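PDB 3BB7: interpain A from Prevotella intermedia, which probably cleaves peptide bonds as a C10-family cysteine peptidase, seen here as a proenzyme fragment with the prodomain and catalytic domain of a longer protein. Local coordinates for residues Leu90-Asn101 with Ile113-Gln123; Leu187-Met195 with Asp210-Phe219. The protein carries 1 engineered substitution. All coordinates share one frame; numbering follows the deposited sequence.

Both interactions lie in the catalytic C10 peptidase domain and follow one another along the chain, interaction 1 closing before interaction 2 opens. Their centres are about 14 Å apart, and helix 116-128 links them. In interaction 1 its start packs against the loop 90-101, with the predicted nucleophile position, here the engineered Ala116 in place of cysteine, at its first turn. In interaction 2 helices 176-192 and 208-218 meet, and both also touch helix 116-128: Thr121 OG1 lies 3.3 Å from Cys211 SG, and Thr121 CG2 is 3.7 Å from Cys189 SG. Interaction 1 lies about 9 Å from the centre of the chain, interaction 2 about 16 Å.

Interaction 1. Residues Leu90-Asn101 with Ile113-Gln123; sequences LTTTWGQQMPYN and ITGAVATATAQ. Engineered in segment 113-123: Ala116 (natural residue Cys).
Ile113 packs its CG2 methyl on Gln97 CG at 3.7 Å and sets CD1 against OE1 of Gln96. Next, Thr114 N donates to Gln96 O (3.0 Å), in the carbonyl plane and on a lone pair. Thr114 CG2 lies against Tyr100 O, while OG1 rests on the CB of Gln96. At the N-cap, Gly115 N makes a weak bond to Gln96 OE1. The extended Gln96 chain (chi2 -167°) carries its amide to the first helical turn, and NE2 comes within 3.6 Å of the CB of Ala116, the predicted nucleophile position, engineered from cysteine. Gln96 NE2 and Ala116 N, two donors 3.3 Å apart, are placed as in the oxyanion hole of papain-like peptidases, so Gln96 probably plays that part. One turn on, Thr119 OG1 donates to Gly95 O (2.8 Å), from above the carbonyl plane. Ala122 CB touches Trp94 CZ3. Gln123 ends the walk: CG lies 3.5 Å from Trp94 CE3, ring and amide planes 22° apart, and OE1 accepts hydrogen bonds from Thr92 OG1 (2.8 Å) and Trp94 N (3.1 Å) on opposite faces of the amide, which resists its rotation; NE2 is bonded to Asn283. A water joins Thr92 OG1 to Gln123 O. Helix 176-192 covers Trp94 and Thr119 through Met186, helix 208-218 packs on Val117 and Thr121, and strand 267-274, which carries the predicted His267, meets Ala116, Val117 and Ala120.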
loop_
_atom_site.group_PDB
_atom_site.type_symbol
_atom_site.label_atom_id
_atom_site.label_comp_id
_atom_site.label_asym_id
_atom_site.label_seq_id
_atom_site.Cartn_x
_atom_site.Cartn_y
_atom_site.Cartn_z
ATOM N N LEU A 90 -8.302 7.635 -3.887
ATOM C CA LEU A 90 -9.140 6.468 -3.611
ATOM C C LEU A 90 -10.286 6.803 -2.642
ATOM O O LEU A 90 -10.167 7.710 -1.788
ATOM C CB LEU A 90 -8.279 5.373 -2.971
ATOM C CG LEU A 90 -7.522 4.362 -3.830
ATOM C CD1 LEU A 90 -6.973 4.781 -5.185
ATOM C CD2 LEU A 90 -6.481 3.642 -2.949
ATOM N N THR A 91 -11.391 6.047 -2.747
ATOM C CA THR A 91 -12.505 6.195 -1.785
ATOM C C THR A 91 -12.696 4.944 -0.920
ATOM O O THR A 91 -13.530 4.926 -0.009
ATOM C CB THR A 91 -13.816 6.490 -2.533
ATOM O OG1 THR A 91 -14.044 5.483 -3.527
ATOM C CG2 THR A 91 -13.707 7.880 -3.222
ATOM N N THR A 92 -11.926 3.894 -1.218
ATOM C CA THR A 92 -12.091 2.630 -0.535
ATOM C C THR A 92 -11.212 2.571 0.722
ATOM O O THR A 92 -10.187 3.257 0.826
ATOM C CB THR A 92 -11.701 1.466 -1.452
ATOM O OG1 THR A 92 -10.401 1.717 -2.022
ATOM C CG2 THR A 92 -12.714 1.293 -2.553
ATOM N N THR A 93 -11.625 1.742 1.676
ATOM C CA THR A 93 -10.835 1.480 2.858
ATOM C C THR A 93 -10.733 -0.025 3.062
ATOM O O THR A 93 -11.185 -0.578 4.060
ATOM C CB THR A 93 -11.418 2.174 4.112
ATOM O OG1 THR A 93 -12.828 1.937 4.183
ATOM C CG2 THR A 93 -11.148 3.668 4.051
ATOM N N TRP A 94 -10.132 -0.696 2.088
ATOM C CA TRP A 94 -10.136 -2.153 2.101
ATOM C C TRP A 94 -9.065 -2.768 2.993
ATOM O O TRP A 94 -8.185 -2.052 3.494
ATOM C CB TRP A 94 -10.051 -2.669 0.657
ATOM C CG TRP A 94 -11.303 -2.331 -0.139
ATOM C CD1 TRP A 94 -12.470 -1.797 0.347
ATOM C CD2 TRP A 94 -11.521 -2.567 -1.531
ATOM N NE1 TRP A 94 -13.412 -1.694 -0.658
ATOM C CE2 TRP A 94 -12.847 -2.133 -1.826
ATOM C CE3 TRP A 94 -10.713 -3.050 -2.584
ATOM C CZ2 TRP A 94 -13.383 -2.174 -3.114
ATOM C CZ3 TRP A 94 -11.254 -3.122 -3.866
ATOM C CH2 TRP A 94 -12.580 -2.674 -4.120
ATOM N N GLY A 95 -9.168 -4.073 3.233
ATOM C CA GLY A 95 -8.259 -4.763 4.119
ATOM C C GLY A 95 -7.985 -6.168 3.607
ATOM O O GLY A 95 -8.127 -6.434 2.391
ATOM N N GLN A 96 -7.590 -7.072 4.510
ATOM C CA GLN A 96 -7.111 -8.393 4.099
ATOM C C GLN A 96 -7.933 -9.552 4.659
ATOM O O GLN A 96 -7.705 -10.713 4.270
ATOM C CB GLN A 96 -5.665 -8.598 4.558
ATOM C CG GLN A 96 -4.650 -7.660 3.926
ATOM C CD GLN A 96 -3.231 -8.129 4.183
ATOM O OE1 GLN A 96 -2.947 -9.329 4.132
ATOM N NE2 GLN A 96 -2.315 -7.172 4.439
ATOM N N GLN A 97 -8.855 -9.270 5.576
ATOM C CA GLN A 97 -9.674 -10.330 6.184
ATOM C C GLN A 97 -11.125 -10.315 5.675
ATOM O O GLN A 97 -11.343 -9.993 4.495
ATOM C CB GLN A 97 -9.503 -10.359 7.705
ATOM C CG GLN A 97 -8.048 -10.603 8.060
ATOM C CD GLN A 97 -7.824 -10.838 9.506
ATOM O OE1 GLN A 97 -7.658 -9.895 10.276
ATOM N NE2 GLN A 97 -7.812 -12.104 9.898
ATOM N N MET A 98 -12.114 -10.717 6.473
ATOM C CA MET A 98 -13.461 -10.815 5.892
ATOM C C MET A 98 -14.049 -9.446 5.552
ATOM O O MET A 98 -13.868 -8.502 6.311
ATOM C CB MET A 98 -14.399 -11.631 6.795
ATOM C CG MET A 98 -14.047 -13.107 6.769
ATOM S SD MET A 98 -14.447 -13.932 5.197
ATOM C CE MET A 98 -16.246 -13.806 5.199
ATOM N N PRO A 99 -14.756 -9.336 4.424
ATOM C CA PRO A 99 -15.059 -10.369 3.437
ATOM C C PRO A 99 -14.050 -10.475 2.292
ATOM O O PRO A 99 -14.244 -11.287 1.368
ATOM C CB PRO A 99 -16.396 -9.902 2.866
ATOM C CG PRO A 99 -16.257 -8.376 2.908
ATOM C CD PRO A 99 -15.432 -8.059 4.112
ATOM N N TYR A 100 -12.990 -9.666 2.338
ATOM C CA TYR A 100 -11.997 -9.631 1.263
ATOM C C TYR A 100 -11.420 -10.996 0.969
ATOM O O TYR A 100 -11.110 -11.289 -0.196
ATOM C CB TYR A 100 -10.880 -8.663 1.647
ATOM C CG TYR A 100 -11.438 -7.315 2.111
ATOM C CD1 TYR A 100 -11.412 -6.938 3.467
ATOM C CD2 TYR A 100 -12.048 -6.432 1.193
ATOM C CE1 TYR A 100 -11.969 -5.698 3.889
ATOM C CE2 TYR A 100 -12.569 -5.207 1.614
ATOM C CZ TYR A 100 -12.549 -4.864 2.953
ATOM O OH TYR A 100 -13.071 -3.631 3.276
ATOM N N ASN A 101 -11.253 -11.803 2.031
ATOM C CA ASN A 101 -10.650 -13.135 1.896
ATOM C C ASN A 101 -11.665 -14.271 1.824
ATOM O O ASN A 101 -11.282 -15.441 1.992
ATOM C CB ASN A 101 -9.667 -13.397 3.055
ATOM C CG ASN A 101 -10.378 -13.525 4.416
ATOM O OD1 ASN A 101 -11.543 -13.150 4.538
ATOM N ND2 ASN A 101 -9.673 -14.073 5.433
ATOM N N ILE A 113 -5.393 -14.960 4.493
ATOM C CA ILE A 113 -5.668 -13.540 4.254
ATOM C C ILE A 113 -5.170 -13.070 2.908
ATOM O O ILE A 113 -4.399 -13.769 2.244
ATOM C CB ILE A 113 -5.174 -12.674 5.462
ATOM C CG1 ILE A 113 -3.630 -12.564 5.533
ATOM C CG2 ILE A 113 -5.766 -13.233 6.769
ATOM C CD1 ILE A 113 -3.089 -11.637 6.637
ATOM N N THR A 114 -5.667 -11.920 2.434
ATOM C CA THR A 114 -5.461 -11.651 1.018
ATOM C C THR A 114 -4.027 -11.309 0.619
ATOM O O THR A 114 -3.631 -11.512 -0.549
ATOM C CB THR A 114 -6.335 -10.484 0.540
ATOM O OG1 THR A 114 -5.997 -9.329 1.318
ATOM C CG2 THR A 114 -7.805 -10.838 0.658
ATOM N N GLY A 115 -3.281 -10.739 1.549
ATOM C CA GLY A 115 -1.912 -10.234 1.264
ATOM C C GLY A 115 -1.972 -8.740 0.956
ATOM O O GLY A 115 -2.864 -8.270 0.228
ATOM N N ALA A 116 -1.020 -7.981 1.484
ATOM C CA ALA A 116 -1.012 -6.526 1.286
ATOM C C ALA A 116 -0.897 -6.153 -0.170
ATOM O O ALA A 116 -1.467 -5.145 -0.614
ATOM C CB ALA A 116 0.139 -5.897 2.057
ATOM N N VAL A 117 -0.151 -6.947 -0.942
ATOM C CA VAL A 117 0.002 -6.641 -2.379
ATOM C C VAL A 117 -1.333 -6.785 -3.080
ATOM O O VAL A 117 -1.685 -5.959 -3.924
ATOM C CB VAL A 117 1.094 -7.546 -3.039
ATOM C CG1 VAL A 117 1.095 -7.419 -4.549
ATOM C CG2 VAL A 117 2.465 -7.156 -2.461
ATOM N N ALA A 118 -2.096 -7.825 -2.727
ATOM C CA ALA A 118 -3.409 -8.001 -3.357
ATOM C C ALA A 118 -4.359 -6.886 -2.967
ATOM O O ALA A 118 -5.078 -6.365 -3.817
ATOM C CB ALA A 118 -3.986 -9.339 -3.017
ATOM N N THR A 119 -4.358 -6.470 -1.699
ATOM C CA THR A 119 -5.266 -5.419 -1.255
ATOM C C THR A 119 -4.925 -4.075 -1.937
ATOM O O THR A 119 -5.841 -3.329 -2.376
ATOM C CB THR A 119 -5.224 -5.335 0.269
ATOM O OG1 THR A 119 -5.772 -6.551 0.797
ATOM C CG2 THR A 119 -6.000 -4.143 0.796
ATOM N N ALA A 120 -3.632 -3.757 -2.025
ATOM C CA ALA A 120 -3.232 -2.521 -2.697
ATOM C C ALA A 120 -3.605 -2.576 -4.194
ATOM O O ALA A 120 -4.212 -1.645 -4.715
ATOM C CB ALA A 120 -1.724 -2.304 -2.529
ATOM N N THR A 121 -3.293 -3.686 -4.874
ATOM C CA THR A 121 -3.617 -3.820 -6.294
ATOM C C THR A 121 -5.126 -3.745 -6.519
ATOM O O THR A 121 -5.589 -3.041 -7.416
ATOM C CB THR A 121 -3.045 -5.152 -6.810
ATOM O OG1 THR A 121 -1.623 -5.154 -6.611
ATOM C CG2 THR A 121 -3.325 -5.321 -8.290
ATOM N N ALA A 122 -5.912 -4.428 -5.688
ATOM C CA ALA A 122 -7.374 -4.401 -5.872
ATOM C C ALA A 122 -7.906 -2.963 -5.744
ATOM O O ALA A 122 -8.787 -2.554 -6.512
ATOM C CB ALA A 122 -8.034 -5.355 -4.873
ATOM N N GLN A 123 -7.369 -2.200 -4.791
ATOM C CA GLN A 123 -7.877 -0.831 -4.618
ATOM C C GLN A 123 -7.513 0.042 -5.821
ATOM O O GLN A 123 -8.308 0.888 -6.244
ATOM C CB GLN A 123 -7.402 -0.206 -3.324
ATOM C CG GLN A 123 -7.984 -0.882 -2.085
ATOM C CD GLN A 123 -7.718 -0.108 -0.804
ATOM O OE1 GLN A 123 -8.609 0.576 -0.272
ATOM N NE2 GLN A 123 -6.494 -0.210 -0.299
HETATM O O HOH W 1 -10.483 1.750 -4.812
#

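Interaction 2. Residues Leu187-Met195 with Asp210-Phe219; sequences LHCGVASEM and DCAAGLRTYF
Phe219 turns CG anti to its own carbonyl carbon (chi1 -69°), and this sends its ring from the end of helix 208-218 to the last turns of helix 176-192. There CE1 meets Ala192 CB at 3.6 Å, and CZ meets His188 CB at 3.9 Å. Cys189 N lies at the ring edge, near its plane, whereas Cys189 SG stands obliquely, 5.0 Å from the centroid of the Phe219 ring, in a sulfur-aromatic contact. In Ser193, OG sits beside the backbone N (chi1 -63°), a position from which it donates to Cys189 O at 2.9 Å; Ser193 OG also packs against CA and CB of Cys211. Between these two groups Ala192 fills the middle: its CB also meets Tyr218 CD1, while its CA stands obliquely to that ring.

Gly214 presents a bare CA, whose C-H points to Ala192 O, with Gly214 CA 3.3 Å from Ala192 O. Beyond it, Asp210 CB rests on Ser193 O at 3.4 Å. Phe156 stacks on Tyr218 and meets Phe219 edge-to-face; His188 ND1 is bonded to Tyr161.

The short-segment axes approach to 9.0 Å, with 114° between their N-to-C directions, and small residues bring Ala192 CA to 4.5 Å from Gly214 CA. Helix 176-192 ends there in a Schellman motif, with Glu194 as the C-prime residue at positive phi, Met195 N bonded to Gly190 O and Glu194 N to Val191 O. The arrangement is a helix-helix crossing in the helical part of the papain-like fold, next to the helix bearing the predicted nucleophile position.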
loop_
_atom_site.group_PDB
_atom_site.type_symbol
_atom_site.label_atom_id
_atom_site.label_comp_id
_atom_site.label_asym_id
_atom_site.label_seq_id
_atom_site.Cartn_x
_atom_site.Cartn_y
_atom_site.Cartn_z
ATOM N N LEU A 187 -8.921 -12.202 -4.660
ATOM C CA LEU A 187 -8.353 -13.509 -4.969
ATOM C C LEU A 187 -7.572 -13.417 -6.283
ATOM O O LEU A 187 -6.438 -13.865 -6.382
ATOM C CB LEU A 187 -9.474 -14.530 -5.081
ATOM C CG LEU A 187 -9.178 -15.806 -5.871
ATOM C CD1 LEU A 187 -8.309 -16.610 -5.022
ATOM C CD2 LEU A 187 -10.466 -16.540 -6.194
ATOM N N HIS A 188 -8.160 -12.773 -7.283
ATOM C CA HIS A 188 -7.505 -12.698 -8.586
ATOM C C HIS A 188 -6.224 -11.880 -8.522
ATOM O O HIS A 188 -5.209 -12.269 -9.126
ATOM C CB HIS A 188 -8.477 -12.148 -9.607
ATOM C CG HIS A 188 -9.524 -13.133 -10.006
ATOM N ND1 HIS A 188 -10.087 -13.134 -11.264
ATOM C CD2 HIS A 188 -10.074 -14.182 -9.336
ATOM C CE1 HIS A 188 -10.975 -14.117 -11.340
ATOM N NE2 HIS A 188 -10.966 -14.783 -10.197
ATOM N N CYS A 189 -6.243 -10.793 -7.748
ATOM C CA CYS A 189 -5.011 -9.980 -7.599
ATOM C C CYS A 189 -3.921 -10.785 -6.920
ATOM O O CYS A 189 -2.732 -10.647 -7.292
ATOM C CB CYS A 189 -5.288 -8.702 -6.818
ATOM S SG CYS A 189 -6.259 -7.500 -7.766
ATOM N N GLY A 190 -4.293 -11.595 -5.920
ATOM C CA GLY A 190 -3.280 -12.450 -5.266
ATOM C C GLY A 190 -2.718 -13.508 -6.211
ATOM O O GLY A 190 -1.486 -13.683 -6.321
ATOM N N VAL A 191 -3.595 -14.276 -6.861
ATOM C CA VAL A 191 -3.127 -15.340 -7.762
ATOM C C VAL A 191 -2.246 -14.740 -8.876
ATOM O O VAL A 191 -1.189 -15.279 -9.217
ATOM C CB VAL A 191 -4.314 -16.114 -8.342
ATOM C CG1 VAL A 191 -3.849 -17.051 -9.465
ATOM C CG2 VAL A 191 -5.019 -16.889 -7.203
ATOM N N ALA A 192 -2.673 -13.611 -9.442
ATOM C CA ALA A 192 -1.877 -12.912 -10.481
ATOM C C ALA A 192 -0.481 -12.517 -9.995
ATOM O O ALA A 192 0.464 -12.477 -10.797
ATOM C CB ALA A 192 -2.593 -11.700 -10.970
ATOM N N SER A 193 -0.346 -12.263 -8.692
ATOM C CA SER A 193 0.901 -11.816 -8.095
ATOM C C SER A 193 1.721 -12.952 -7.541
ATOM O O SER A 193 2.723 -12.713 -6.852
ATOM C CB SER A 193 0.602 -10.806 -6.995
ATOM O OG SER A 193 -0.022 -9.643 -7.551
ATOM N N GLU A 194 1.321 -14.197 -7.854
ATOM C CA GLU A 194 2.011 -15.399 -7.317
ATOM C C GLU A 194 2.076 -15.389 -5.787
ATOM O O GLU A 194 3.103 -15.743 -5.176
ATOM C CB GLU A 194 3.405 -15.551 -7.913
ATOM C CG GLU A 194 3.959 -16.964 -7.920
ATOM C CD GLU A 194 3.166 -17.931 -8.790
ATOM O OE1 GLU A 194 3.346 -19.160 -8.597
ATOM O OE2 GLU A 194 2.385 -17.470 -9.649
ATOM N N MET A 195 0.962 -15.015 -5.162
ATOM C CA MET A 195 0.893 -14.903 -3.713
ATOM C C MET A 195 1.299 -16.199 -3.010
ATOM O O MET A 195 0.917 -17.298 -3.446
ATOM C CB MET A 195 -0.542 -14.545 -3.299
ATOM C CG MET A 195 -0.742 -14.074 -1.841
ATOM S SD MET A 195 0.171 -12.564 -1.411
ATOM C CE MET A 195 -0.736 -11.336 -2.360
ATOM N N ASP A 210 6.416 -9.874 -9.508
ATOM C CA ASP A 210 5.353 -10.808 -9.891
ATOM C C ASP A 210 4.019 -10.075 -10.007
ATOM O O ASP A 210 3.228 -10.360 -10.910
ATOM C CB ASP A 210 5.284 -11.947 -8.890
ATOM C CG ASP A 210 6.495 -12.845 -8.925
ATOM O OD1 ASP A 210 7.068 -13.095 -10.009
ATOM O OD2 ASP A 210 6.849 -13.334 -7.824
ATOM N N CYS A 211 3.787 -9.095 -9.129
ATOM C CA CYS A 211 2.601 -8.262 -9.241
ATOM C C CYS A 211 2.550 -7.580 -10.636
ATOM O O CYS A 211 1.542 -7.703 -11.356
ATOM C CB CYS A 211 2.595 -7.241 -8.103
ATOM S SG CYS A 211 1.195 -6.111 -8.125
ATOM N N ALA A 212 3.659 -6.951 -11.048
ATOM C CA ALA A 212 3.723 -6.238 -12.319
ATOM C C ALA A 212 3.516 -7.235 -13.484
ATOM O O ALA A 212 2.749 -6.969 -14.415
ATOM C CB ALA A 212 5.068 -5.560 -12.431
ATOM N N ALA A 213 4.172 -8.391 -13.438
ATOM C CA ALA A 213 4.020 -9.410 -14.494
ATOM C C ALA A 213 2.589 -9.894 -14.631
ATOM O O ALA A 213 2.088 -10.053 -15.746
ATOM C CB ALA A 213 4.983 -10.569 -14.266
ATOM N N GLY A 214 1.921 -10.089 -13.501
ATOM C CA GLY A 214 0.570 -10.608 -13.515
ATOM C C GLY A 214 -0.402 -9.533 -13.979
ATOM O O GLY A 214 -1.435 -9.828 -14.587
ATOM N N LEU A 215 -0.125 -8.277 -13.621
ATOM C CA LEU A 215 -0.950 -7.190 -14.110
ATOM C C LEU A 215 -0.876 -7.099 -15.647
ATOM O O LEU A 215 -1.913 -6.893 -16.306
ATOM C CB LEU A 215 -0.534 -5.875 -13.438
ATOM C CG LEU A 215 -1.087 -5.694 -12.017
ATOM C CD1 LEU A 215 -0.312 -4.578 -11.276
ATOM C CD2 LEU A 215 -2.582 -5.392 -12.006
ATOM N N ARG A 216 0.316 -7.281 -16.233
ATOM C CA ARG A 216 0.437 -7.332 -17.713
ATOM C C ARG A 216 -0.343 -8.501 -18.282
ATOM O O ARG A 216 -1.087 -8.361 -19.277
ATOM C CB ARG A 216 1.914 -7.431 -18.177
ATOM C CG ARG A 216 2.747 -6.176 -17.868
ATOM C CD ARG A 216 4.173 -6.321 -18.393
ATOM N NE ARG A 216 5.002 -7.286 -17.686
ATOM C CZ ARG A 216 5.834 -6.981 -16.699
ATOM N NH1 ARG A 216 5.889 -5.743 -16.229
ATOM N NH2 ARG A 216 6.607 -7.929 -16.160
ATOM N N THR A 217 -0.091 -9.685 -17.709
ATOM C CA THR A 217 -0.521 -10.932 -18.325
ATOM C C THR A 217 -1.975 -11.281 -18.107
ATOM O O THR A 217 -2.667 -11.696 -19.065
ATOM C CB THR A 217 0.383 -12.076 -17.876
ATOM O OG1 THR A 217 1.681 -11.829 -18.430
ATOM C CG2 THR A 217 -0.097 -13.425 -18.382
ATOM N N TYR A 218 -2.431 -11.182 -16.854
ATOM C CA TYR A 218 -3.769 -11.638 -16.488
ATOM C C TYR A 218 -4.790 -10.511 -16.486
ATOM O O TYR A 218 -5.977 -10.764 -16.637
ATOM C CB TYR A 218 -3.748 -12.341 -15.126
ATOM C CG TYR A 218 -2.821 -13.524 -15.121
ATOM C CD1 TYR A 218 -1.691 -13.548 -14.322
ATOM C CD2 TYR A 218 -3.084 -14.635 -15.924
ATOM C CE1 TYR A 218 -0.822 -14.614 -14.327
ATOM C CE2 TYR A 218 -2.250 -15.748 -15.904
ATOM C CZ TYR A 218 -1.096 -15.725 -15.127
ATOM O OH TYR A 218 -0.227 -16.796 -15.135
ATOM N N PHE A 219 -4.340 -9.265 -16.336
ATOM C CA PHE A 219 -5.278 -8.146 -16.331
ATOM C C PHE A 219 -5.180 -7.243 -17.550
ATOM O O PHE A 219 -6.027 -6.355 -17.740
ATOM C CB PHE A 219 -5.157 -7.316 -15.057
ATOM C CG PHE A 219 -5.641 -8.027 -13.816
ATOM C CD1 PHE A 219 -4.739 -8.606 -12.936
ATOM C CD2 PHE A 219 -7.002 -8.070 -13.496
ATOM C CE1 PHE A 219 -5.174 -9.245 -11.751
ATOM C CE2 PHE A 219 -7.454 -8.685 -12.314
ATOM C CZ PHE A 219 -6.541 -9.269 -11.430
HETATM O O HOH W 2 5.237 -13.162 -5.693
#